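Local structure of lipase (4OPM) at residues A[251-256]-A[266-271]. The protein is a putative lipase of the alpha/beta hydrolase fold that probably hydrolyses ester bonds of lipids such as triacylglycerols. Numbering follows the deposited sequence.
Sequences EVANEL and PVILEN
Pro266 meets the helical segment 251-256 through CB, CG and CD of its ring. Pro266 CB lies 4.0 Å from the CB of Ala253, an apolar touch between two small groups. Pro266 CG comes 3.5 Å from the backbone O of Ala253, a close van der Waals approach. The side chain of Asn254 reaches the same ring and crosses it at about a right angle. Asn254 ND2 sits 3.9 Å from Pro266 CG and nearly as close to CD. The torsion of Asn254, CG anti to the carbonyl carbon (chi1 -76°), brings the amide to the ring. No hydrogen bond joins the two segments.

Val267 points away from the helix and rests on Gln287 of helix 281-298. Its backbone pairs with Ile239 and Trp241. Strand 267-269 runs parallel to strand 237-242 and lies at one edge of the central sheet. Helix 251-259 lies in the crossover of this beta-alpha-beta unit. This is the C-terminal part of the alpha/beta hydrolase fold.

Ile268 turns back toward the helix. CG1 stands anti to the carbonyl carbon (chi1 -51°), and a bend at the second torsion (chi2 -56°) sets Ile268 CD1 3.9 Å from Ala253 CB. The methyl of Ala253 therefore touches both Pro266 and Ile268, two residues apart on the second segment. Ala253 and Ile268 also both contact Trp241. Beyond the strand, Glu270 forms a salt bridge with Lys243 through OE2.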
# COMPACT_ATOMS: atom_id res chain seq x y z
N GLU A 251 8.88 -14.73 -7.92
CA GLU A 251 8.38 -16.12 -7.78
C GLU A 251 7.21 -16.22 -6.80
O GLU A 251 6.34 -17.08 -6.94
CB GLU A 251 9.51 -17.07 -7.31
CG GLU A 251 10.55 -17.34 -8.39
CD GLU A 251 11.56 -16.24 -8.66
OE1 GLU A 251 11.72 -15.33 -7.82
OE2 GLU A 251 12.19 -16.29 -9.74
N VAL A 252 7.18 -15.31 -5.83
CA VAL A 252 6.16 -15.19 -4.80
C VAL A 252 4.77 -14.92 -5.45
O VAL A 252 3.77 -15.39 -4.92
CB VAL A 252 6.62 -14.08 -3.83
CG1 VAL A 252 5.47 -13.39 -3.14
CG2 VAL A 252 7.65 -14.63 -2.84
N ALA A 253 4.72 -14.20 -6.60
CA ALA A 253 3.45 -13.93 -7.32
C ALA A 253 2.72 -15.26 -7.67
O ALA A 253 1.50 -15.37 -7.50
CB ALA A 253 3.70 -13.12 -8.59
N ASN A 254 3.49 -16.27 -8.12
CA ASN A 254 2.93 -17.59 -8.46
C ASN A 254 2.50 -18.33 -7.21
O ASN A 254 1.49 -19.03 -7.24
CB ASN A 254 3.89 -18.44 -9.29
CG ASN A 254 3.99 -18.01 -10.73
OD1 ASN A 254 5.06 -18.07 -11.35
ND2 ASN A 254 2.88 -17.53 -11.30
N GLU A 255 3.23 -18.16 -6.10
CA GLU A 255 2.84 -18.78 -4.84
C GLU A 255 1.48 -18.20 -4.36
O GLU A 255 0.58 -18.97 -4.01
CB GLU A 255 3.93 -18.60 -3.79
CG GLU A 255 3.67 -19.42 -2.54
CD GLU A 255 4.76 -19.39 -1.49
OE1 GLU A 255 5.90 -18.97 -1.80
OE2 GLU A 255 4.48 -19.83 -0.35
N LEU A 256 1.31 -16.86 -4.42
CA LEU A 256 0.04 -16.22 -4.04
C LEU A 256 -1.10 -16.74 -4.91
O LEU A 256 -2.17 -17.05 -4.38
CB LEU A 256 0.12 -14.68 -4.14
CG LEU A 256 0.80 -13.95 -3.00
CD1 LEU A 256 1.10 -12.50 -3.39
CD2 LEU A 256 -0.05 -14.00 -1.70
N PRO A 266 -1.13 -14.07 -12.43
CA PRO A 266 -0.47 -12.79 -12.10
C PRO A 266 0.00 -12.02 -13.32
O PRO A 266 0.32 -12.61 -14.36
CB PRO A 266 0.74 -13.22 -11.26
CG PRO A 266 0.39 -14.60 -10.76
CD PRO A 266 -0.38 -15.22 -11.88
N VAL A 267 0.01 -10.69 -13.20
CA VAL A 267 0.53 -9.80 -14.24
C VAL A 267 1.95 -9.44 -13.83
O VAL A 267 2.16 -8.88 -12.74
CB VAL A 267 -0.35 -8.55 -14.43
CG1 VAL A 267 0.30 -7.56 -15.41
CG2 VAL A 267 -1.76 -8.92 -14.89
N ILE A 268 2.93 -9.76 -14.69
CA ILE A 268 4.34 -9.49 -14.39
C ILE A 268 4.84 -8.40 -15.31
O ILE A 268 4.91 -8.59 -16.53
CB ILE A 268 5.21 -10.77 -14.47
CG1 ILE A 268 4.62 -11.95 -13.64
CG2 ILE A 268 6.68 -10.46 -14.11
CD1 ILE A 268 4.34 -11.70 -12.16
N LEU A 269 5.15 -7.23 -14.72
CA LEU A 269 5.61 -6.08 -15.50
C LEU A 269 7.12 -6.13 -15.68
O LEU A 269 7.86 -6.07 -14.70
CB LEU A 269 5.17 -4.74 -14.86
CG LEU A 269 3.65 -4.49 -14.70
CD1 LEU A 269 3.39 -3.06 -14.22
CD2 LEU A 269 2.88 -4.73 -16.02
N GLU A 270 7.59 -6.21 -16.95
CA GLU A 270 9.03 -6.19 -17.22
C GLU A 270 9.58 -4.79 -16.89
O GLU A 270 8.85 -3.80 -17.02
CB GLU A 270 9.30 -6.51 -18.71
CG GLU A 270 8.97 -7.94 -19.12
CD GLU A 270 9.78 -9.03 -18.44
OE1 GLU A 270 11.00 -8.85 -18.22
OE2 GLU A 270 9.18 -10.09 -18.12
N ASN A 271 10.86 -4.71 -16.47
CA ASN A 271 11.57 -3.46 -16.20
C ASN A 271 10.86 -2.59 -15.14
O ASN A 271 10.90 -1.36 -15.21
CB ASN A 271 11.77 -2.65 -17.50
CG ASN A 271 12.60 -3.43 -18.50
OD1 ASN A 271 13.64 -3.99 -18.16
ND2 ASN A 271 12.08 -3.59 -19.70